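Local coordinates for protein outer membrane porin F (Pseudomonas aeruginosa, PDB 4RLC) that forms an eight-stranded beta-barrel in the outer membrane through its N-terminal domain and probably helps small solutes to cross that membrane, at residues Glu140-Tyr152 with Gly163-Phe175. Residues are numbered along the deposited sequence; the frame is centred on the assembly and turned at random.
Sequences ENFFAKASLDGQY and GEWMAGLGVGFNF. With C8E ((hydroxyethyloxy)tri(ethyloxy)octane), chain E; C8E ((hydroxyethyloxy)tri(ethyloxy)octane), chain F.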
loop_
_atom_site.group_PDB
_atom_site.type_symbol
_atom_site.label_atom_id
_atom_site.label_comp_id
_atom_site.label_asym_id
_atom_site.label_seq_id
_atom_site.Cartn_x
_atom_site.Cartn_y
_atom_site.Cartn_z
ATOM N N GLU A 140 6.222 14.444 15.192
ATOM C CA GLU A 140 4.726 14.433 15.214
ATOM C C GLU A 140 4.112 14.255 13.820
ATOM O O GLU A 140 2.967 13.779 13.675
ATOM C CB GLU A 140 4.224 15.710 15.863
ATOM C CG GLU A 140 4.541 15.782 17.364
ATOM C CD GLU A 140 3.669 14.827 18.187
ATOM O OE1 GLU A 140 2.676 14.280 17.619
ATOM O OE2 GLU A 140 3.976 14.635 19.404
ATOM N N ASN A 141 4.832 14.678 12.760
ATOM C CA ASN A 141 4.329 14.648 11.415
ATOM C C ASN A 141 4.941 13.635 10.472
ATOM O O ASN A 141 4.206 13.107 9.609
ATOM C CB ASN A 141 4.474 16.041 10.765
ATOM C CG ASN A 141 3.870 17.127 11.610
ATOM O OD1 ASN A 141 4.600 17.850 12.291
ATOM N ND2 ASN A 141 2.530 17.277 11.573
ATOM N N PHE A 142 6.202 13.225 10.630
ATOM C CA PHE A 142 6.835 12.395 9.649
ATOM C C PHE A 142 6.980 10.934 10.164
ATOM O O PHE A 142 7.249 10.771 11.306
ATOM C CB PHE A 142 8.219 12.894 9.289
ATOM C CG PHE A 142 8.203 14.170 8.460
ATOM C CD1 PHE A 142 8.140 14.070 7.088
ATOM C CD2 PHE A 142 8.316 15.351 9.057
ATOM C CE1 PHE A 142 8.135 15.231 6.320
ATOM C CE2 PHE A 142 8.272 16.570 8.295
ATOM C CZ PHE A 142 8.217 16.444 6.937
ATOM N N PHE A 143 6.753 9.999 9.267
ATOM C CA PHE A 143 6.924 8.546 9.574
ATOM C C PHE A 143 7.701 7.848 8.496
ATOM O O PHE A 143 7.729 8.212 7.359
ATOM C CB PHE A 143 5.572 7.874 9.875
ATOM C CG PHE A 143 4.662 7.743 8.694
ATOM C CD1 PHE A 143 4.731 6.673 7.794
ATOM C CD2 PHE A 143 3.783 8.817 8.406
ATOM C CE1 PHE A 143 3.846 6.625 6.702
ATOM C CE2 PHE A 143 2.906 8.731 7.327
ATOM C CZ PHE A 143 2.973 7.701 6.463
ATOM N N ALA A 144 8.330 6.713 8.894
ATOM C CA ALA A 144 8.846 5.742 7.987
ATOM C C ALA A 144 8.040 4.428 8.269
ATOM O O ALA A 144 7.576 4.220 9.406
ATOM C CB ALA A 144 10.323 5.537 8.244
ATOM N N LYS A 145 7.884 3.635 7.257
ATOM C CA LYS A 145 7.038 2.400 7.341
ATOM C C LYS A 145 7.756 1.215 6.724
ATOM O O LYS A 145 8.456 1.349 5.721
ATOM C CB LYS A 145 5.751 2.710 6.537
ATOM C CG LYS A 145 4.779 1.603 6.210
ATOM C CD LYS A 145 3.562 2.238 5.542
ATOM C CE LYS A 145 2.774 1.364 4.584
ATOM N NZ LYS A 145 1.525 2.120 4.197
ATOM N N ALA A 146 7.637 0.017 7.353
ATOM C CA ALA A 146 8.054 -1.230 6.733
ATOM C C ALA A 146 6.830 -2.134 6.666
ATOM O O ALA A 146 6.084 -2.184 7.653
ATOM C CB ALA A 146 9.046 -1.957 7.669
ATOM N N SER A 147 6.571 -2.760 5.519
ATOM C CA SER A 147 5.283 -3.417 5.268
ATOM C C SER A 147 5.448 -4.817 4.672
ATOM O O SER A 147 6.426 -5.084 3.957
ATOM C CB SER A 147 4.490 -2.522 4.228
ATOM O OG SER A 147 5.165 -2.339 2.977
ATOM N N LEU A 148 4.449 -5.670 4.926
ATOM C CA LEU A 148 4.222 -6.937 4.231
ATOM C C LEU A 148 2.817 -6.944 3.702
ATOM O O LEU A 148 1.899 -6.597 4.455
ATOM C CB LEU A 148 4.334 -8.092 5.243
ATOM C CG LEU A 148 5.690 -8.286 5.855
ATOM C CD1 LEU A 148 5.606 -9.387 6.914
ATOM C CD2 LEU A 148 6.740 -8.635 4.785
ATOM N N ASP A 149 2.617 -7.214 2.414
ATOM C CA ASP A 149 1.300 -7.191 1.851
ATOM C C ASP A 149 1.116 -8.459 1.011
ATOM O O ASP A 149 2.004 -8.788 0.253
ATOM C CB ASP A 149 1.104 -5.964 0.930
ATOM C CG ASP A 149 1.157 -4.622 1.675
ATOM O OD1 ASP A 149 0.158 -4.315 2.359
ATOM O OD2 ASP A 149 2.164 -3.827 1.557
ATOM N N GLY A 150 -0.041 -9.108 1.123
ATOM C CA GLY A 150 -0.491 -10.219 0.226
ATOM C C GLY A 150 -1.652 -9.778 -0.676
ATOM O O GLY A 150 -2.635 -9.146 -0.198
ATOM N N GLN A 151 -1.564 -10.144 -1.953
ATOM C CA GLN A 151 -2.631 -9.897 -2.873
ATOM C C GLN A 151 -3.128 -11.229 -3.386
ATOM O O GLN A 151 -2.335 -12.134 -3.686
ATOM C CB GLN A 151 -2.175 -9.058 -4.053
ATOM C CG GLN A 151 -1.501 -7.759 -3.684
ATOM C CD GLN A 151 -0.803 -7.187 -4.897
ATOM O OE1 GLN A 151 -1.356 -6.364 -5.603
ATOM N NE2 GLN A 151 0.399 -7.677 -5.173
ATOM N N TYR A 152 -4.439 -11.362 -3.356
ATOM C CA TYR A 152 -5.100 -12.620 -3.678
ATOM C C TYR A 152 -6.048 -12.457 -4.840
ATOM O O TYR A 152 -6.885 -11.584 -4.836
ATOM C CB TYR A 152 -5.866 -13.160 -2.468
ATOM C CG TYR A 152 -4.933 -13.680 -1.468
ATOM C CD1 TYR A 152 -4.366 -12.822 -0.480
ATOM C CD2 TYR A 152 -4.562 -15.011 -1.490
ATOM C CE1 TYR A 152 -3.450 -13.320 0.425
ATOM C CE2 TYR A 152 -3.621 -15.508 -0.602
ATOM C CZ TYR A 152 -3.102 -14.650 0.377
ATOM O OH TYR A 152 -2.180 -15.164 1.248
ATOM N N GLY A 163 -1.342 -16.682 -2.928
ATOM C CA GLY A 163 -1.374 -15.243 -3.274
ATOM C C GLY A 163 0.021 -14.716 -3.573
ATOM O O GLY A 163 0.983 -15.483 -3.538
ATOM N N GLU A 164 0.138 -13.417 -3.860
ATOM C CA GLU A 164 1.417 -12.829 -4.281
ATOM C C GLU A 164 1.817 -11.879 -3.142
ATOM O O GLU A 164 1.038 -10.988 -2.843
ATOM C CB GLU A 164 1.264 -11.988 -5.557
ATOM C CG GLU A 164 0.427 -12.514 -6.744
ATOM C CD GLU A 164 -0.143 -11.377 -7.631
ATOM O OE1 GLU A 164 -0.086 -10.182 -7.233
ATOM O OE2 GLU A 164 -0.654 -11.661 -8.742
ATOM N N TRP A 165 2.989 -12.056 -2.542
ATOM C CA TRP A 165 3.374 -11.246 -1.384
ATOM C C TRP A 165 4.572 -10.365 -1.617
ATOM O O TRP A 165 5.497 -10.724 -2.319
ATOM C CB TRP A 165 3.641 -12.094 -0.181
ATOM C CG TRP A 165 2.405 -12.611 0.458
ATOM C CD1 TRP A 165 1.642 -13.668 0.005
ATOM C CD2 TRP A 165 1.823 -12.209 1.702
ATOM N NE1 TRP A 165 0.589 -13.853 0.819
ATOM C CE2 TRP A 165 0.676 -13.013 1.893
ATOM C CE3 TRP A 165 2.121 -11.230 2.648
ATOM C CZ2 TRP A 165 -0.148 -12.887 3.020
ATOM C CZ3 TRP A 165 1.283 -11.072 3.750
ATOM C CH2 TRP A 165 0.167 -11.898 3.932
ATOM N N MET A 166 4.520 -9.196 -0.987
ATOM C CA MET A 166 5.554 -8.216 -1.187
ATOM C C MET A 166 5.994 -7.635 0.143
ATOM O O MET A 166 5.233 -7.531 1.117
ATOM C CB MET A 166 5.092 -7.106 -2.172
ATOM C CG MET A 166 3.675 -6.731 -2.064
ATOM S SD MET A 166 3.042 -5.593 -3.326
ATOM C CE MET A 166 3.969 -5.756 -4.781
ATOM N N ALA A 167 7.258 -7.237 0.171
ATOM C CA ALA A 167 7.787 -6.493 1.288
ATOM C C ALA A 167 8.137 -5.094 0.817
ATOM O O ALA A 167 8.599 -4.907 -0.279
ATOM C CB ALA A 167 9.071 -7.102 1.770
ATOM N N GLY A 168 8.018 -4.145 1.715
ATOM C CA GLY A 168 8.181 -2.763 1.251
ATOM C C GLY A 168 8.555 -1.804 2.318
ATOM O O GLY A 168 8.492 -2.098 3.514
ATOM N N LEU A 169 8.828 -0.558 1.873
ATOM C CA LEU A 169 9.162 0.516 2.746
ATOM C C LEU A 169 8.352 1.739 2.215
ATOM O O LEU A 169 7.891 1.741 1.088
ATOM C CB LEU A 169 10.634 0.924 2.664
ATOM C CG LEU A 169 11.620 -0.048 3.300
ATOM C CD1 LEU A 169 13.042 0.412 3.010
ATOM C CD2 LEU A 169 11.454 -0.070 4.763
ATOM N N GLY A 170 8.050 2.628 3.113
ATOM C CA GLY A 170 7.424 3.889 2.702
ATOM C C GLY A 170 7.757 4.996 3.684
ATOM O O GLY A 170 8.309 4.800 4.748
ATOM N N VAL A 171 7.467 6.240 3.243
ATOM C CA VAL A 171 7.705 7.368 4.097
ATOM C C VAL A 171 6.517 8.308 3.886
ATOM O O VAL A 171 5.887 8.252 2.827
ATOM C CB VAL A 171 9.009 8.097 3.740
ATOM C CG1 VAL A 171 10.165 7.154 3.757
ATOM C CG2 VAL A 171 9.009 8.726 2.393
ATOM N N GLY A 172 6.200 9.045 4.911
ATOM C CA GLY A 172 5.056 9.976 4.769
ATOM C C GLY A 172 4.989 11.078 5.744
ATOM O O GLY A 172 5.823 11.200 6.642
ATOM N N PHE A 173 3.981 11.943 5.527
ATOM C CA PHE A 173 3.775 13.122 6.297
ATOM C C PHE A 173 2.272 13.207 6.661
ATOM O O PHE A 173 1.392 12.973 5.819
ATOM C CB PHE A 173 4.162 14.329 5.375
ATOM C CG PHE A 173 3.908 15.650 5.946
ATOM C CD1 PHE A 173 4.669 16.156 6.958
ATOM C CD2 PHE A 173 2.883 16.434 5.401
ATOM C CE1 PHE A 173 4.426 17.433 7.482
ATOM C CE2 PHE A 173 2.660 17.720 5.915
ATOM C CZ PHE A 173 3.417 18.190 6.967
ATOM N N ASN A 174 2.020 13.420 7.935
ATOM C CA ASN A 174 0.705 13.540 8.533
ATOM C C ASN A 174 0.473 14.963 8.928
ATOM O O ASN A 174 1.280 15.631 9.622
ATOM C CB ASN A 174 0.583 12.589 9.755
ATOM C CG ASN A 174 -0.765 12.683 10.451
ATOM O OD1 ASN A 174 -1.169 13.737 10.947
ATOM N ND2 ASN A 174 -1.419 11.569 10.528
ATOM N N PHE A 175 -0.651 15.490 8.449
ATOM C CA PHE A 175 -1.031 16.867 8.777
ATOM C C PHE A 175 -2.488 16.907 9.259
ATOM O O PHE A 175 -3.338 16.096 8.931
ATOM C CB PHE A 175 -0.764 17.842 7.613
ATOM C CG PHE A 175 -1.299 17.426 6.298
ATOM C CD1 PHE A 175 -0.623 16.475 5.540
ATOM C CD2 PHE A 175 -2.525 17.895 5.834
ATOM C CE1 PHE A 175 -1.121 16.014 4.351
ATOM C CE2 PHE A 175 -3.040 17.451 4.634
ATOM C CZ PHE A 175 -2.335 16.507 3.883
ATOM O OXT PHE A 175 -2.806 17.805 10.068
HETATM O O12 C8E E . 11.971 -4.112 4.052
HETATM C C13 C8E E . 13.004 -4.466 3.137
HETATM C C14 C8E E . 13.103 -3.505 1.956
HETATM O O15 C8E E . 11.933 -3.576 1.130
HETATM C C16 C8E E . 12.185 -3.538 -0.252
HETATM C C17 C8E E . 11.673 -2.255 -0.859
HETATM O O18 C8E E . 12.322 -2.131 -2.108
HETATM C C19 C8E E . 11.532 -1.710 -3.179
HETATM C C20 C8E E . 12.370 -1.564 -4.407
HETATM O O21 C8E E . 13.424 -2.524 -4.475
HETATM C C6 C8E F . 7.756 -2.241 23.433
HETATM C C7 C8E F . 9.165 -2.238 22.819
HETATM C C8 C8E F . 9.470 -1.006 21.959
HETATM O O9 C8E F . 10.292 -1.368 20.837
HETATM C C10 C8E F . 10.207 -0.495 19.697
HETATM C C11 C8E F . 11.628 -0.083 19.324
HETATM O O12 C8E F . 11.694 0.616 18.082
HETATM C C13 C8E F . 11.331 -0.165 16.941
HETATM C C14 C8E F . 12.180 0.296 15.768
HETATM O O15 C8E F . 11.703 -0.332 14.573
HETATM C C16 C8E F . 10.695 0.398 13.860
HETATM C C17 C8E F . 10.929 0.289 12.358
HETATM O O18 C8E F . 9.884 0.977 11.664
HETATM C C19 C8E F . 9.972 0.902 10.259
HETATM C C20 C8E F . 10.837 2.029 9.807
HETATM O O21 C8E F . 11.798 1.579 8.870
HETATM O O HOH W 1 4.765 -4.485 1.266
HETATM O O HOH W 2 5.338 -0.049 1.799
#
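Trp165 lies flat across the backbone of Gly150: the glycine CA stands over the middle of the six-membered ring, 3.5 Å from its centroid and 18° off the ring normal, a CH-pi contact made possible by the lack of a side chain there. With CG anti to the carbonyl carbon (chi1 -75°), the indole reaches across to the neighbouring strand, and its edge meets Tyr152. Trp165 NE1 donates to Tyr152 OH at 3.1 Å, the hydroxyl lying in the indole plane, while the phenol plane stands almost perpendicular to the five-membered ring (87°). Phe143 repeats the aromatic-over-glycine arrangement on the other face of the sheet, Gly172 CA sitting 3.8 Å from its ring centroid; with CG set between the backbone N and the carbonyl carbon, the ring lies over Gly172. Antiparallel backbone pairing from Phe142-Phe173 to Gln151-Glu164 makes 142-152 and 164-174 a hairpin, the last two strands of the closed eight-stranded barrel. The face bearing Ala144, Ala146, Ala167 and Leu169 meets detergent, as expected of a membrane-facing wall, whereas Lys145 and Asp149 point to the interior, where they form salt bridges with Glu24 and Lys28 of strand 21-30. Also on the inner face, Ser147 OG is hydrogen-bonded to two waters; one also hydrogen-bonds Asp149 OD2 at 2.7 Å, and the other gives a weak bond to Leu169 O. Near the chain end, Phe173 CD1 approaches one face of Phe142, offset toward the rim and 3.6 Å from Phe142 CZ, with the ring planes inclined obliquely. Beside them Asn141 ND2 reaches Asn174 O at 2.8 Å, a nearly straight bond lying in the Asn141 amide plane.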